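Long-range contact in sortase (Actinomyces oris, PDB 5UTT), which probably acts as a cysteine transpeptidase of the class E sortase family, joining surface proteins to the cell wall, the deposited chain holding its sortase domain: residues P18-L32 with E100-F112. Residues are numbered along the deposited sequence; the frame is centred on the assembly and turned at random.
Sequences PVMEQVGYGETIGML and EIIVSTAKTWYVF
Ile101 meets Leu32 first: its CG2 lies 3.7 Å from Leu32 CD1, the two branches crossing obliquely. A chi1 of -177° swings Leu32 CG away from the backbone N, and CD1 beyond it also reaches Val103 CG2, more loosely at 4.2 Å; Leu146 and Ile144 of strand 142-150 border this apolar patch. Ser104 and Met31 form an antiparallel hydrogen-bonded pair joining strands 100-104 and 28-32: Met31 N to Ser104 O and Ser104 N to Met31 O are both 2.8 Å, near straight and in the carbonyl planes. On that face Ser104 OG sits 3.5 Å from Met31 CB. Thr105 turns CG2 to Met20 CE, 3.7 Å away; the methionine chain, bent at chi2 and chi3 (-63° and -79°), meets it tip to tip. Beside it a water accepts from Ala106 N and donates to Ile29 O, where Ile29 and Gly30 form a classic beta bulge against Ile47. Past the hairpin turn, Thr108 OG1 faces Pro18 CG. Tyr110 OH then donates to Pro18 O at the ring edge, an unusually short 2.5 Å. Backbone bonds thus close the sortase beta-barrel between strands 28-32 and 100-104 and set their register, Leu32, Ile101 and Val103 supply the apolar side, and the tyrosine hydroxyl appears to hold the N-terminal segment against strand 108-112.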
loop_
_atom_site.group_PDB
_atom_site.type_symbol
_atom_site.label_atom_id
_atom_site.label_comp_id
_atom_site.label_asym_id
_atom_site.label_seq_id
_atom_site.Cartn_x
_atom_site.Cartn_y
_atom_site.Cartn_z
ATOM N N PRO A 18 -2.090 16.328 -1.744
ATOM C CA PRO A 18 -1.708 16.743 -0.408
ATOM C C PRO A 18 -0.805 15.695 0.240
ATOM O O PRO A 18 -0.992 14.493 0.015
ATOM C CB PRO A 18 -3.045 16.867 0.335
ATOM C CG PRO A 18 -4.100 16.804 -0.697
ATOM C CD PRO A 18 -3.531 16.070 -1.865
ATOM N N VAL A 19 0.171 16.144 1.030
ATOM C CA VAL A 19 1.093 15.239 1.681
ATOM C C VAL A 19 0.575 14.975 3.080
ATOM O O VAL A 19 0.166 15.896 3.773
ATOM C CB VAL A 19 2.520 15.794 1.736
ATOM C CG1 VAL A 19 3.442 14.820 2.461
ATOM C CG2 VAL A 19 3.047 16.028 0.318
ATOM N N MET A 20 0.557 13.717 3.481
ATOM C CA MET A 20 0.181 13.405 4.865
ATOM C C MET A 20 1.329 13.762 5.812
ATOM O O MET A 20 2.491 13.508 5.515
ATOM C CB MET A 20 -0.163 11.926 5.002
ATOM C CG MET A 20 -1.361 11.457 4.203
ATOM S SD MET A 20 -2.904 12.224 4.675
ATOM C CE MET A 20 -3.317 11.280 6.142
ATOM N N GLU A 21 0.985 14.310 6.974
ATOM C CA GLU A 21 1.950 14.563 8.047
ATOM C C GLU A 21 2.264 13.245 8.747
ATOM O O GLU A 21 1.380 12.424 8.908
ATOM C CB GLU A 21 1.349 15.529 9.072
ATOM C CG GLU A 21 1.050 16.902 8.476
ATOM C CD GLU A 21 0.656 17.951 9.497
ATOM O OE1 GLU A 21 0.227 17.586 10.630
ATOM O OE2 GLU A 21 0.779 19.156 9.150
ATOM N N GLN A 22 3.519 13.049 9.131
ATOM C CA GLN A 22 3.918 11.876 9.913
ATOM C C GLN A 22 3.151 11.809 11.223
ATOM O O GLN A 22 2.945 12.819 11.892
ATOM C CB GLN A 22 5.425 11.913 10.181
ATOM C CG GLN A 22 5.992 10.759 10.996
ATOM C CD GLN A 22 7.508 10.743 10.936
ATOM O OE1 GLN A 22 8.121 11.738 10.551
ATOM N NE2 GLN A 22 8.116 9.604 11.243
ATOM N N VAL A 23 2.739 10.611 11.589
ATOM C CA VAL A 23 1.999 10.371 12.839
ATOM C C VAL A 23 2.826 9.440 13.736
ATOM O O VAL A 23 3.807 8.816 13.283
ATOM C CB VAL A 23 0.587 9.750 12.587
ATOM C CG1 VAL A 23 -0.288 10.678 11.775
ATOM C CG2 VAL A 23 0.677 8.360 11.938
ATOM N N GLY A 24 2.409 9.325 15.003
ATOM C CA GLY A 24 3.094 8.439 15.947
ATOM C C GLY A 24 2.853 6.949 15.714
ATOM O O GLY A 24 1.858 6.534 15.087
ATOM N N TYR A 25 3.749 6.132 16.258
ATOM C CA TYR A 25 3.675 4.680 16.079
ATOM C C TYR A 25 2.313 4.133 16.488
ATOM O O TYR A 25 1.782 4.474 17.548
ATOM C CB TYR A 25 4.783 3.982 16.871
ATOM C CG TYR A 25 4.883 2.502 16.594
ATOM C CD1 TYR A 25 4.067 1.587 17.249
ATOM C CD2 TYR A 25 5.778 2.017 15.681
ATOM C CE1 TYR A 25 4.154 0.229 17.009
ATOM C CE2 TYR A 25 5.872 0.676 15.413
ATOM C CZ TYR A 25 5.052 -0.221 16.081
ATOM O OH TYR A 25 5.167 -1.539 15.816
ATOM N N GLY A 26 1.728 3.333 15.616
ATOM C CA GLY A 26 0.454 2.704 15.852
ATOM C C GLY A 26 -0.772 3.558 15.578
ATOM O O GLY A 26 -1.868 3.049 15.683
ATOM N N GLU A 27 -0.598 4.816 15.165
ATOM C CA GLU A 27 -1.729 5.685 14.844
ATOM C C GLU A 27 -2.144 5.408 13.399
ATOM O O GLU A 27 -1.324 4.988 12.575
ATOM C CB GLU A 27 -1.351 7.141 15.003
ATOM C CG GLU A 27 -0.820 7.411 16.403
ATOM C CD GLU A 27 -0.511 8.864 16.686
ATOM O OE1 GLU A 27 -0.071 9.615 15.779
ATOM O OE2 GLU A 27 -0.715 9.260 17.853
ATOM N N THR A 28 -3.419 5.624 13.101
ATOM C CA THR A 28 -3.967 5.246 11.780
ATOM C C THR A 28 -3.711 6.372 10.771
ATOM O O THR A 28 -3.877 7.566 11.096
ATOM C CB THR A 28 -5.447 4.911 11.872
ATOM O OG1 THR A 28 -5.624 3.836 12.829
ATOM C CG2 THR A 28 -6.036 4.478 10.533
ATOM N N ILE A 29 -3.297 5.964 9.590
ATOM C CA ILE A 29 -3.001 6.896 8.460
ATOM C C ILE A 29 -4.192 6.909 7.502
ATOM O O ILE A 29 -4.528 7.944 6.889
ATOM C CB ILE A 29 -1.753 6.428 7.701
ATOM C CG1 ILE A 29 -0.547 6.298 8.639
ATOM C CG2 ILE A 29 -1.467 7.392 6.534
ATOM C CD1 ILE A 29 0.737 5.830 7.979
ATOM N N GLY A 30 -4.837 5.758 7.308
ATOM C CA GLY A 30 -5.891 5.685 6.295
ATOM C C GLY A 30 -6.372 4.263 6.149
ATOM O O GLY A 30 -6.128 3.437 7.048
ATOM N N MET A 31 -7.077 4.002 5.044
ATOM C CA MET A 31 -7.493 2.631 4.677
ATOM C C MET A 31 -7.002 2.237 3.309
ATOM O O MET A 31 -6.868 3.119 2.387
ATOM C CB MET A 31 -9.010 2.457 4.745
ATOM C CG MET A 31 -9.543 2.189 6.134
ATOM S SD MET A 31 -11.347 2.201 6.075
ATOM C CE MET A 31 -11.652 1.259 7.566
ATOM N N LEU A 32 -6.615 0.972 3.182
ATOM C CA LEU A 32 -6.204 0.447 1.906
ATOM C C LEU A 32 -7.382 -0.202 1.207
ATOM O O LEU A 32 -8.027 -1.084 1.759
ATOM C CB LEU A 32 -5.098 -0.591 2.063
ATOM C CG LEU A 32 -4.471 -1.210 0.819
ATOM C CD1 LEU A 32 -3.710 -0.170 -0.013
ATOM C CD2 LEU A 32 -3.576 -2.375 1.223
ATOM N N GLU A 100 -5.345 -1.011 -9.835
ATOM C CA GLU A 100 -5.347 0.108 -8.921
ATOM C C GLU A 100 -5.064 -0.280 -7.497
ATOM O O GLU A 100 -5.592 -1.310 -7.005
ATOM C CB GLU A 100 -6.714 0.788 -8.937
ATOM C CG GLU A 100 -6.873 1.725 -10.141
ATOM C CD GLU A 100 -8.203 2.429 -10.221
ATOM O OE1 GLU A 100 -9.161 1.994 -9.563
ATOM O OE2 GLU A 100 -8.289 3.464 -10.952
ATOM N N ILE A 101 -4.267 0.535 -6.820
ATOM C CA ILE A 101 -4.082 0.437 -5.353
ATOM C C ILE A 101 -4.514 1.785 -4.777
ATOM O O ILE A 101 -3.976 2.855 -5.148
ATOM C CB ILE A 101 -2.634 0.097 -4.989
ATOM C CG1 ILE A 101 -2.260 -1.292 -5.541
ATOM C CG2 ILE A 101 -2.380 0.159 -3.492
ATOM C CD1 ILE A 101 -0.848 -1.688 -5.223
ATOM N N ILE A 102 -5.496 1.772 -3.901
ATOM C CA ILE A 102 -6.179 3.021 -3.510
ATOM C C ILE A 102 -6.018 3.188 -2.027
ATOM O O ILE A 102 -6.328 2.223 -1.248
ATOM C CB ILE A 102 -7.664 3.038 -3.922
ATOM C CG1 ILE A 102 -7.787 2.847 -5.446
ATOM C CG2 ILE A 102 -8.358 4.314 -3.411
ATOM C CD1 ILE A 102 -9.201 2.729 -5.948
ATOM N N VAL A 103 -5.544 4.382 -1.609
ATOM C CA VAL A 103 -5.536 4.710 -0.205
ATOM C C VAL A 103 -6.552 5.793 0.114
ATOM O O VAL A 103 -6.578 6.849 -0.506
ATOM C CB VAL A 103 -4.136 5.052 0.357
ATOM C CG1 VAL A 103 -4.216 5.239 1.867
ATOM C CG2 VAL A 103 -3.145 3.985 -0.068
ATOM N N SER A 104 -7.398 5.539 1.079
ATOM C CA SER A 104 -8.317 6.591 1.525
ATOM C C SER A 104 -7.813 7.198 2.842
ATOM O O SER A 104 -7.556 6.487 3.818
ATOM C CB SER A 104 -9.748 6.084 1.625
ATOM O OG SER A 104 -9.936 5.167 2.677
ATOM N N THR A 105 -7.756 8.524 2.882
ATOM C CA THR A 105 -7.506 9.253 4.132
ATOM C C THR A 105 -8.733 10.089 4.444
ATOM O O THR A 105 -9.698 10.105 3.660
ATOM C CB THR A 105 -6.254 10.133 4.007
ATOM O OG1 THR A 105 -6.471 11.191 3.064
ATOM C CG2 THR A 105 -5.052 9.279 3.616
ATOM N N ALA A 106 -8.721 10.787 5.570
ATOM C CA ALA A 106 -9.859 11.578 5.971
ATOM C C ALA A 106 -10.282 12.624 4.921
ATOM O O ALA A 106 -11.466 12.948 4.774
ATOM C CB ALA A 106 -9.595 12.243 7.296
ATOM N N LYS A 107 -9.303 13.173 4.221
ATOM C CA LYS A 107 -9.545 14.247 3.260
ATOM C C LYS A 107 -9.406 13.860 1.776
ATOM O O LYS A 107 -9.913 14.547 0.862
ATOM C CB LYS A 107 -8.571 15.394 3.608
ATOM C CG LYS A 107 -8.756 15.909 5.028
ATOM C CD LYS A 107 -7.873 17.105 5.422
ATOM C CE LYS A 107 -8.013 17.369 6.914
ATOM N NZ LYS A 107 -6.996 18.282 7.496
ATOM N N THR A 108 -8.738 12.748 1.512
ATOM C CA THR A 108 -8.175 12.483 0.191
ATOM C C THR A 108 -8.239 11.043 -0.275
ATOM O O THR A 108 -8.091 10.153 0.525
ATOM C CB THR A 108 -6.699 12.976 0.127
ATOM O OG1 THR A 108 -6.647 14.345 0.564
ATOM C CG2 THR A 108 -6.111 12.834 -1.317
ATOM N N TRP A 109 -8.527 10.819 -1.555
ATOM C CA TRP A 109 -8.317 9.508 -2.182
ATOM C C TRP A 109 -7.016 9.561 -2.939
ATOM O O TRP A 109 -6.862 10.418 -3.829
ATOM C CB TRP A 109 -9.430 9.183 -3.165
ATOM C CG TRP A 109 -10.766 8.949 -2.548
ATOM C CD1 TRP A 109 -11.775 9.853 -2.426
ATOM C CD2 TRP A 109 -11.273 7.711 -2.011
ATOM N NE1 TRP A 109 -12.866 9.280 -1.809
ATOM C CE2 TRP A 109 -12.586 7.959 -1.558
ATOM C CE3 TRP A 109 -10.739 6.427 -1.863
ATOM C CZ2 TRP A 109 -13.375 6.946 -0.981
ATOM C CZ3 TRP A 109 -11.520 5.441 -1.303
ATOM C CH2 TRP A 109 -12.819 5.707 -0.883
ATOM N N TYR A 110 -6.074 8.668 -2.618
ATOM C CA TYR A 110 -4.857 8.538 -3.409
ATOM C C TYR A 110 -4.931 7.285 -4.259
ATOM O O TYR A 110 -5.075 6.168 -3.723
ATOM C CB TYR A 110 -3.642 8.437 -2.520
ATOM C CG TYR A 110 -3.386 9.619 -1.624
ATOM C CD1 TYR A 110 -3.956 9.703 -0.359
ATOM C CD2 TYR A 110 -2.498 10.625 -1.993
ATOM C CE1 TYR A 110 -3.689 10.746 0.475
ATOM C CE2 TYR A 110 -2.248 11.682 -1.155
ATOM C CZ TYR A 110 -2.823 11.741 0.081
ATOM O OH TYR A 110 -2.576 12.791 0.908
ATOM N N VAL A 111 -4.821 7.472 -5.576
ATOM C CA VAL A 111 -4.904 6.335 -6.480
ATOM C C VAL A 111 -3.564 6.110 -7.204
ATOM O O VAL A 111 -3.035 6.993 -7.948
ATOM C CB VAL A 111 -6.065 6.439 -7.507
ATOM C CG1 VAL A 111 -6.020 5.250 -8.457
ATOM C CG2 VAL A 111 -7.450 6.581 -6.874
ATOM N N PHE A 112 -3.044 4.898 -6.996
ATOM C CA PHE A 112 -1.802 4.401 -7.570
ATOM C C PHE A 112 -2.110 3.289 -8.571
ATOM O O PHE A 112 -3.099 2.533 -8.433
ATOM C CB PHE A 112 -0.842 3.884 -6.476
ATOM C CG PHE A 112 -0.517 4.878 -5.421
ATOM C CD1 PHE A 112 -1.404 5.137 -4.354
ATOM C CD2 PHE A 112 0.706 5.517 -5.407
ATOM C CE1 PHE A 112 -1.063 6.051 -3.364
ATOM C CE2 PHE A 112 1.040 6.446 -4.439
ATOM C CZ PHE A 112 0.158 6.728 -3.404
HETATM O O HOH W 1 -6.721 9.580 7.489
#